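Local coordinates for protein peroxisomal catalase A (Saccharomyces cerevisiae, PDB 1A4E) that probably breaks down the hydrogen peroxide made by peroxisomal oxidases into water and oxygen, working as a heme-dependent homotetramer, at residues Cys76-Phe81 and Val323-Glu327; Arg137-Lys141 and Tyr418-Ser423; Ala450-Ile455 and Ala482-Ala487. One frame throughout, in Å; residues are numbered along the deposited sequence.

Contact 1: residues Cys76-Phe81 and Val323-Glu327; sequences CGSAMF and VPYQE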
loop_
_atom_site.group_PDB
_atom_site.type_symbol
_atom_site.label_atom_id
_atom_site.label_comp_id
_atom_site.label_asym_id
_atom_site.label_seq_id
_atom_site.Cartn_x
_atom_site.Cartn_y
_atom_site.Cartn_z
ATOM N N CYS B 76 -29.174 25.164 16.604
ATOM C CA CYS B 76 -27.884 24.964 15.962
ATOM C C CYS B 76 -27.473 26.150 15.122
ATOM O O CYS B 76 -28.217 26.583 14.245
ATOM C CB CYS B 76 -27.950 23.734 15.078
ATOM S SG CYS B 76 -26.330 23.290 14.421
ATOM N N GLY B 77 -26.261 26.647 15.385
ATOM C CA GLY B 77 -25.714 27.800 14.690
ATOM C C GLY B 77 -24.957 27.479 13.402
ATOM O O GLY B 77 -24.364 28.399 12.839
ATOM N N SER B 78 -24.936 26.223 12.906
ATOM C CA SER B 78 -24.242 25.860 11.670
ATOM C C SER B 78 -24.792 26.614 10.472
ATOM O O SER B 78 -26.008 26.768 10.325
ATOM C CB SER B 78 -24.375 24.374 11.378
ATOM O OG SER B 78 -23.874 23.624 12.470
ATOM N N ALA B 79 -23.887 27.079 9.608
ATOM C CA ALA B 79 -24.252 27.854 8.428
ATOM C C ALA B 79 -25.212 27.174 7.465
ATOM O O ALA B 79 -26.029 27.858 6.855
ATOM C CB ALA B 79 -23.008 28.225 7.642
ATOM N N MET B 80 -25.191 25.839 7.346
ATOM C CA MET B 80 -26.108 25.161 6.444
ATOM C C MET B 80 -27.565 25.317 6.863
ATOM O O MET B 80 -28.462 25.189 6.037
ATOM C CB MET B 80 -25.752 23.676 6.360
ATOM C CG MET B 80 -25.944 22.843 7.610
ATOM S SD MET B 80 -25.560 21.096 7.335
ATOM C CE MET B 80 -26.847 20.581 6.236
ATOM N N PHE B 81 -27.804 25.633 8.140
ATOM C CA PHE B 81 -29.141 25.840 8.674
ATOM C C PHE B 81 -29.513 27.317 8.806
ATOM O O PHE B 81 -30.645 27.609 9.168
ATOM C CB PHE B 81 -29.267 25.205 10.058
ATOM C CG PHE B 81 -29.040 23.706 10.131
ATOM C CD1 PHE B 81 -29.688 22.841 9.246
ATOM C CD2 PHE B 81 -28.199 23.194 11.115
ATOM C CE1 PHE B 81 -29.489 21.461 9.351
ATOM C CE2 PHE B 81 -28.007 21.815 11.214
ATOM C CZ PHE B 81 -28.651 20.948 10.334
ATOM N N VAL B 323 -19.225 20.005 11.001
ATOM C CA VAL B 323 -19.074 21.451 10.928
ATOM C C VAL B 323 -19.172 22.076 12.318
ATOM O O VAL B 323 -19.621 21.411 13.261
ATOM C CB VAL B 323 -20.159 22.049 9.991
ATOM C CG1 VAL B 323 -19.872 21.558 8.576
ATOM C CG2 VAL B 323 -21.564 21.679 10.450
ATOM N N PRO B 324 -18.754 23.336 12.523
ATOM C CA PRO B 324 -18.999 24.082 13.750
ATOM C C PRO B 324 -20.445 24.034 14.220
ATOM O O PRO B 324 -21.372 24.011 13.407
ATOM C CB PRO B 324 -18.517 25.483 13.431
ATOM C CG PRO B 324 -18.195 25.501 11.961
ATOM C CD PRO B 324 -17.813 24.065 11.685
ATOM N N TYR B 325 -20.579 24.001 15.556
ATOM C CA TYR B 325 -21.828 23.928 16.320
ATOM C C TYR B 325 -22.479 22.551 16.345
ATOM O O TYR B 325 -23.548 22.389 16.936
ATOM C CB TYR B 325 -22.867 24.959 15.804
ATOM C CG TYR B 325 -22.349 26.394 15.875
ATOM C CD1 TYR B 325 -22.279 27.074 17.096
ATOM C CD2 TYR B 325 -21.896 27.017 14.710
ATOM C CE1 TYR B 325 -21.756 28.368 17.145
ATOM C CE2 TYR B 325 -21.378 28.307 14.752
ATOM C CZ TYR B 325 -21.312 28.973 15.970
ATOM O OH TYR B 325 -20.770 30.234 15.999
ATOM N N GLN B 326 -21.856 21.542 15.712
ATOM C CA GLN B 326 -22.321 20.165 15.773
ATOM C C GLN B 326 -21.161 19.312 16.251
ATOM O O GLN B 326 -20.102 19.233 15.631
ATOM C CB GLN B 326 -22.767 19.662 14.419
ATOM C CG GLN B 326 -24.029 20.337 13.948
ATOM C CD GLN B 326 -24.500 19.847 12.595
ATOM O OE1 GLN B 326 -24.666 18.659 12.357
ATOM N NE2 GLN B 326 -24.751 20.758 11.666
ATOM N N GLU B 327 -21.366 18.719 17.423
ATOM C CA GLU B 327 -20.360 17.896 18.068
ATOM C C GLU B 327 -20.924 16.563 18.534
ATOM O O GLU B 327 -22.135 16.355 18.564
ATOM C CB GLU B 327 -19.774 18.660 19.257
ATOM C CG GLU B 327 -18.680 19.661 18.901
ATOM C CD GLU B 327 -17.389 19.023 18.383
ATOM O OE1 GLU B 327 -16.756 18.275 19.118
ATOM O OE2 GLU B 327 -16.995 19.270 17.246
#

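Contact 2: residues Arg137-Lys141 and Tyr418-Ser423; sequences RDPSK and YHWATS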
loop_
_atom_site.group_PDB
_atom_site.type_symbol
_atom_site.label_atom_id
_atom_site.label_comp_id
_atom_site.label_asym_id
_atom_site.label_seq_id
_atom_site.Cartn_x
_atom_site.Cartn_y
_atom_site.Cartn_z
ATOM N N ARG B 137 -23.219 -1.017 23.024
ATOM C CA ARG B 137 -22.980 0.248 23.704
ATOM C C ARG B 137 -21.546 0.284 24.253
ATOM O O ARG B 137 -21.144 1.223 24.942
ATOM C CB ARG B 137 -24.018 0.440 24.832
ATOM C CG ARG B 137 -24.045 -0.561 25.974
ATOM C CD ARG B 137 -25.135 -0.115 26.930
ATOM N NE ARG B 137 -25.149 -0.924 28.134
ATOM C CZ ARG B 137 -26.150 -0.909 29.021
ATOM N NH1 ARG B 137 -27.224 -0.143 28.876
ATOM N NH2 ARG B 137 -26.080 -1.709 30.078
ATOM N N ASP B 138 -20.752 -0.747 23.927
ATOM C CA ASP B 138 -19.326 -0.800 24.218
ATOM C C ASP B 138 -18.566 -0.852 22.900
ATOM O O ASP B 138 -18.779 -1.774 22.105
ATOM C CB ASP B 138 -18.938 -2.037 25.002
ATOM C CG ASP B 138 -19.274 -1.929 26.471
ATOM O OD1 ASP B 138 -18.629 -1.155 27.171
ATOM O OD2 ASP B 138 -20.178 -2.625 26.918
ATOM N N PRO B 139 -17.674 0.106 22.616
ATOM C CA PRO B 139 -16.940 0.183 21.352
ATOM C C PRO B 139 -16.021 -0.999 21.051
ATOM O O PRO B 139 -15.844 -1.397 19.898
ATOM C CB PRO B 139 -16.224 1.508 21.461
ATOM C CG PRO B 139 -16.005 1.694 22.945
ATOM C CD PRO B 139 -17.329 1.205 23.513
ATOM N N SER B 140 -15.476 -1.595 22.116
ATOM C CA SER B 140 -14.581 -2.742 22.027
ATOM C C SER B 140 -15.245 -4.015 21.528
ATOM O O SER B 140 -14.611 -4.931 21.007
ATOM C CB SER B 140 -13.988 -2.999 23.389
ATOM O OG SER B 140 -15.050 -3.116 24.319
ATOM N N LYS B 141 -16.560 -4.043 21.710
ATOM C CA LYS B 141 -17.396 -5.152 21.305
ATOM C C LYS B 141 -17.549 -5.172 19.782
ATOM O O LYS B 141 -17.906 -6.214 19.233
ATOM C CB LYS B 141 -18.749 -4.971 21.981
ATOM C CG LYS B 141 -19.396 -6.130 22.704
ATOM C CD LYS B 141 -18.811 -6.358 24.072
ATOM C CE LYS B 141 -19.458 -5.608 25.221
ATOM N NZ LYS B 141 -20.445 -6.424 25.907
ATOM N N TYR B 418 -13.862 0.570 31.806
ATOM C CA TYR B 418 -15.254 0.215 32.012
ATOM C C TYR B 418 -15.871 -0.563 30.867
ATOM O O TYR B 418 -15.674 -0.264 29.692
ATOM C CB TYR B 418 -16.031 1.507 32.267
ATOM C CG TYR B 418 -17.483 1.348 32.706
ATOM C CD1 TYR B 418 -17.790 0.947 34.011
ATOM C CD2 TYR B 418 -18.507 1.629 31.801
ATOM C CE1 TYR B 418 -19.123 0.825 34.407
ATOM C CE2 TYR B 418 -19.838 1.511 32.193
ATOM C CZ TYR B 418 -20.135 1.109 33.492
ATOM O OH TYR B 418 -21.453 1.011 33.872
ATOM N N HIS B 419 -16.626 -1.582 31.273
ATOM C CA HIS B 419 -17.377 -2.446 30.382
ATOM C C HIS B 419 -18.835 -2.279 30.778
ATOM O O HIS B 419 -19.282 -2.767 31.811
ATOM C CB HIS B 419 -16.905 -3.891 30.569
ATOM C CG HIS B 419 -17.689 -4.999 29.868
ATOM N ND1 HIS B 419 -17.484 -6.297 30.047
ATOM C CD2 HIS B 419 -18.737 -4.879 28.984
ATOM C CE1 HIS B 419 -18.354 -6.962 29.327
ATOM N NE2 HIS B 419 -19.104 -6.098 28.692
ATOM N N TRP B 420 -19.573 -1.577 29.924
ATOM C CA TRP B 420 -20.982 -1.299 30.120
ATOM C C TRP B 420 -21.841 -2.514 29.760
ATOM O O TRP B 420 -22.678 -2.473 28.856
ATOM C CB TRP B 420 -21.332 -0.074 29.258
ATOM C CG TRP B 420 -22.519 0.777 29.697
ATOM C CD1 TRP B 420 -23.232 0.526 30.844
ATOM C CD2 TRP B 420 -22.983 1.880 29.029
ATOM N NE1 TRP B 420 -24.138 1.464 30.908
ATOM C CE2 TRP B 420 -24.034 2.291 29.860
ATOM C CE3 TRP B 420 -22.682 2.591 27.871
ATOM C CZ2 TRP B 420 -24.797 3.414 29.544
ATOM C CZ3 TRP B 420 -23.445 3.715 27.554
ATOM C CH2 TRP B 420 -24.493 4.124 28.383
ATOM N N ALA B 421 -21.647 -3.619 30.485
ATOM C CA ALA B 421 -22.391 -4.859 30.299
ATOM C C ALA B 421 -23.891 -4.689 30.502
ATOM O O ALA B 421 -24.302 -3.673 31.065
ATOM C CB ALA B 421 -21.862 -5.862 31.290
ATOM N N THR B 422 -24.736 -5.622 30.051
ATOM C CA THR B 422 -26.184 -5.552 30.278
ATOM C C THR B 422 -26.471 -5.308 31.759
ATOM O O THR B 422 -25.981 -6.014 32.644
ATOM C CB THR B 422 -26.898 -6.868 29.875
ATOM O OG1 THR B 422 -26.408 -7.196 28.586
ATOM C CG2 THR B 422 -28.427 -6.765 29.834
ATOM N N SER B 423 -27.188 -4.209 31.998
ATOM C CA SER B 423 -27.599 -3.795 33.332
ATOM C C SER B 423 -28.519 -4.817 33.987
ATOM O O SER B 423 -29.322 -5.438 33.287
ATOM C CB SER B 423 -28.328 -2.458 33.269
ATOM O OG SER B 423 -27.501 -1.421 32.764
HETATM O O HOH W 1 -28.981 0.721 31.379
HETATM O O HOH W 2 -22.465 -4.422 26.912
#

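Contact 3: residues Ala450-Ile455 and Ala482-Ala487; sequences AYNIGI and AIKKVA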
loop_
_atom_site.group_PDB
_atom_site.type_symbol
_atom_site.label_atom_id
_atom_site.label_comp_id
_atom_site.label_asym_id
_atom_site.label_seq_id
_atom_site.Cartn_x
_atom_site.Cartn_y
_atom_site.Cartn_z
ATOM N N ALA B 450 -41.697 -13.650 14.773
ATOM C CA ALA B 450 -41.430 -14.977 15.295
ATOM C C ALA B 450 -40.955 -15.955 14.239
ATOM O O ALA B 450 -40.088 -16.782 14.513
ATOM C CB ALA B 450 -42.683 -15.536 15.926
ATOM N N TYR B 451 -41.515 -15.836 13.031
ATOM C CA TYR B 451 -41.133 -16.670 11.905
ATOM C C TYR B 451 -39.729 -16.320 11.409
ATOM O O TYR B 451 -38.927 -17.224 11.169
ATOM C CB TYR B 451 -42.161 -16.491 10.786
ATOM C CG TYR B 451 -41.820 -17.248 9.508
ATOM C CD1 TYR B 451 -42.021 -18.632 9.412
ATOM C CD2 TYR B 451 -41.277 -16.542 8.431
ATOM C CE1 TYR B 451 -41.677 -19.302 8.236
ATOM C CE2 TYR B 451 -40.930 -17.210 7.259
ATOM C CZ TYR B 451 -41.137 -18.581 7.169
ATOM O OH TYR B 451 -40.792 -19.224 6.001
ATOM N N ASN B 452 -39.435 -15.015 11.271
ATOM C CA ASN B 452 -38.142 -14.517 10.808
ATOM C C ASN B 452 -37.018 -14.923 11.745
ATOM O O ASN B 452 -35.932 -15.273 11.287
ATOM C CB ASN B 452 -38.161 -12.989 10.690
ATOM C CG ASN B 452 -39.103 -12.461 9.610
ATOM O OD1 ASN B 452 -39.533 -13.187 8.716
ATOM N ND2 ASN B 452 -39.488 -11.188 9.656
ATOM N N ILE B 453 -37.276 -14.927 13.058
ATOM C CA ILE B 453 -36.273 -15.374 14.009
ATOM C C ILE B 453 -36.195 -16.895 13.951
ATOM O O ILE B 453 -35.105 -17.452 13.902
ATOM C CB ILE B 453 -36.637 -14.923 15.440
ATOM C CG1 ILE B 453 -36.805 -13.421 15.501
ATOM C CG2 ILE B 453 -35.506 -15.302 16.390
ATOM C CD1 ILE B 453 -37.410 -12.877 16.808
ATOM N N GLY B 454 -37.351 -17.565 13.886
ATOM C CA GLY B 454 -37.437 -19.017 13.913
ATOM C C GLY B 454 -36.691 -19.719 12.794
ATOM O O GLY B 454 -35.967 -20.674 13.070
ATOM N N ILE B 455 -36.828 -19.249 11.544
ATOM C CA ILE B 455 -36.138 -19.867 10.416
ATOM C C ILE B 455 -34.626 -19.629 10.419
ATOM O O ILE B 455 -33.882 -20.361 9.768
ATOM C CB ILE B 455 -36.706 -19.369 9.060
ATOM C CG1 ILE B 455 -36.518 -17.874 8.843
ATOM C CG2 ILE B 455 -38.164 -19.791 9.035
ATOM C CD1 ILE B 455 -36.938 -17.407 7.437
ATOM N N ALA B 482 -43.532 -19.003 20.148
ATOM C CA ALA B 482 -43.724 -18.939 18.710
ATOM C C ALA B 482 -42.426 -19.124 17.924
ATOM O O ALA B 482 -42.445 -19.723 16.849
ATOM C CB ALA B 482 -44.341 -17.597 18.350
ATOM N N ILE B 483 -41.291 -18.644 18.456
ATOM C CA ILE B 483 -39.981 -18.811 17.827
ATOM C C ILE B 483 -39.585 -20.273 17.885
ATOM O O ILE B 483 -39.101 -20.811 16.891
ATOM C CB ILE B 483 -38.906 -17.949 18.551
ATOM C CG1 ILE B 483 -39.196 -16.480 18.285
ATOM C CG2 ILE B 483 -37.494 -18.298 18.072
ATOM C CD1 ILE B 483 -38.415 -15.552 19.228
ATOM N N LYS B 484 -39.802 -20.901 19.048
ATOM C CA LYS B 484 -39.492 -22.310 19.260
ATOM C C LYS B 484 -40.295 -23.224 18.331
ATOM O O LYS B 484 -39.783 -24.218 17.814
ATOM C CB LYS B 484 -39.771 -22.653 20.723
ATOM C CG LYS B 484 -39.341 -24.065 21.134
ATOM C CD LYS B 484 -39.943 -24.499 22.467
ATOM C CE LYS B 484 -41.473 -24.452 22.392
ATOM N NZ LYS B 484 -42.078 -25.005 23.586
ATOM N N LYS B 485 -41.556 -22.846 18.086
ATOM C CA LYS B 485 -42.456 -23.569 17.204
ATOM C C LYS B 485 -42.021 -23.506 15.740
ATOM O O LYS B 485 -42.183 -24.484 15.006
ATOM C CB LYS B 485 -43.847 -22.977 17.403
ATOM C CG LYS B 485 -44.971 -23.546 16.557
ATOM C CD LYS B 485 -46.246 -22.847 16.984
ATOM C CE LYS B 485 -47.375 -23.119 16.008
ATOM N NZ LYS B 485 -48.575 -22.453 16.479
ATOM N N VAL B 486 -41.455 -22.374 15.292
ATOM C CA VAL B 486 -40.986 -22.258 13.919
ATOM C C VAL B 486 -39.648 -22.975 13.773
ATOM O O VAL B 486 -39.460 -23.730 12.823
ATOM C CB VAL B 486 -40.843 -20.764 13.522
ATOM C CG1 VAL B 486 -40.389 -20.644 12.072
ATOM C CG2 VAL B 486 -42.191 -20.064 13.622
ATOM N N ALA B 487 -38.729 -22.801 14.733
ATOM C CA ALA B 487 -37.417 -23.436 14.700
ATOM C C ALA B 487 -37.462 -24.961 14.679
ATOM O O ALA B 487 -36.497 -25.611 14.276
ATOM C CB ALA B 487 -36.602 -23.007 15.908
#

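Contact 1: residues Cys76-Phe81 and Val323-Glu327
The hydroxyl of Ser-78 meets the 323-327 turn at two points and illustrates how one small polar group can tie a buried loop to a strand. OG gives its proton to Pro-324 O at 2.7 Å, lying in the carbonyl plane, and accepts the amide N-H of Gln-326 NE2 at 3.1 Å along a nearly straight line (166°). With OG beside the backbone N (chi1 -57°), it is placed to act both as donor and as acceptor. With an alanine in place of Ser-78, the Pro-324 carbonyl and the Gln-326 amide N-H would probably lose their shared partner, leaving the amide held at OE1 by a weak bond from Trp-126 and freer to turn. The Gln-326 chain is extended beyond CG and carries its amide past Ser-78 to the Phe-81 ring, where NE2 lies 3.5 Å from CE2 and the amide and ring planes are 22° apart. Leu-124 and Trp-126 of strand 122-129 close in around this part. Packing around the hydroxyl is completed by Val-323 CG2, 3.6 Å from Ser-78 OG. The partly exposed side is Tyr-325, whose ring spreads over Gly-77 in a CH-pi contact, CA 4.1 Å from the ring centroid; the touching atoms belong to the glycine backbone, with Tyr-325 CD2 3.4 Å from Gly-77 C. Backbone bonds from both Gly-77 and Tyr-325 reach Ser-206. The arrangement is a type II beta turn, Val-323 to Gln-326, leading into strand 326-328, which pairs with strand 203-206 in the antiparallel sheet of the catalase beta-barrel domain.

Contact 2: residues Arg137-Lys141 and Tyr418-Ser423
The guanidinium of Arg-137 stacks over the indole of Trp-420, a clear case of one group serving as stacking plate and hydrogen-bond donor at once. The two planes are 13° apart and their centres 3.8 Å, while the side chains run at about a right angle. CZ sits over the five-membered ring in a cation-pi contact, and CD covers the six-membered ring as a CH-pi partner. CG lies between the backbone N and the carbonyl carbon (chi1 62°), and from there the chain runs extended to NE, which carries the guanidinium across the indole. Its edge meanwhile grips two backbone oxygens and one hydroxyl: NE points to Trp-420 O at 3.0 Å, and NH2 reaches Ala-421 O at 2.8 Å and Ser-423 OG at 3.1 Å. The Ala-421 oxygen lies in the guanidinium plane, yet the nitrogen stands above that carbonyl's own plane. Salt bridges to Asp-281 and Asp-428 probably offset the buried charge. The carboxylate of Asp-138 holds the backbone N-H of the same tryptophan, OD1 accepting Trp-420 N at 2.9 Å through the syn lone pair, with the carboxylate and indole planes 84° apart. OD2 comes to the edge of the His-419 ring, 3.4 Å from CD2. Lys-141, its chain bent, gives a hydrogen bond from NZ to His-419 NE2, tilted from the ring plane; NZ also binds Asn-172, and His-419 ND1 bonds Glu-18 of a neighbouring subunit. Centred on the inverse gamma turn at Trp-420, this stacked arginine-tryptophan pair joins the loop carrying heme-pocket Pro-139 to the loop after strand 411-418, at a subunit interface of the catalase tetramer.

Contact 3: residues Ala450-Ile455 and Ala482-Ala487
Two helices of the C-terminal helical region, 445-457 and 477-487, pack together here, and the contact is a worked example of close approach through small residues. The axes of the two short segments come within 7.5 Å and cross at -48°. Gly-454 permits this: its CA rests 3.8 Å from Val-486 CG1, and a side chain pointing from this position would run into the CB of that valine. Val-486 is the knob, set in a hole formed by Ala-450, Tyr-451, Gly-454 and Ile-455. Its CG1, anti to the backbone N (chi1 -178°), reaches Tyr-451 CD1 at 3.7 Å, the two side chains crossing at about a right angle, and also touches Ile-455 CG2. Val-486 CG2 packs on Tyr-451 CA and Ala-450 O. Ile-455 CG2 lies over one face of the Tyr-451 ring as well, so the valine, isoleucine and tyrosine form one apolar cluster, with Ile-230 of helix 230-239 against the last two. At one end Ala-450 CB meets Ala-482 CB methyl to methyl, 3.6 Å apart. Ile-453 and Ile-483 meet through their CD1 ends at 3.7 Å, with Phe-472 of helix 462-473 packed on both. Near the C-terminal end, the backbones themselves touch: Ala-487 CA approaches Gly-454 O at 3.5 Å in a CA-H...O contact, bent at the hydrogen (129°). Apolar side chains and bare backbone thus carry the join. Such glycine- and alanine-mediated knob-into-hole packing is the close helix-helix crossing that joins helices 445-457 and 477-487 within the C-terminal helical domain of this catalase.

The three contacts show how one fold is fastened at three separate places that do not touch. Contacts 1 and 2 cross along the chain, their segments alternating; their centres lie 30 Å apart and their nearest atoms about 16 Å. They lie at different distances from a bound heme: the side chain of Lys-141 in contact 2 comes to about 8 Å, that of Gln-326 in contact 1 to about 13 Å, and contact 2 also holds Pro-139 of the heme pocket. Contact 3 follows in series, its centre 29 Å from that of contact 2, with nearest atoms about 17 Å apart, and 46 Å from that of contact 1, across the chain's centre. Contacts 1 and 2 both meet neighbouring subunits, whereas none touches contact 3.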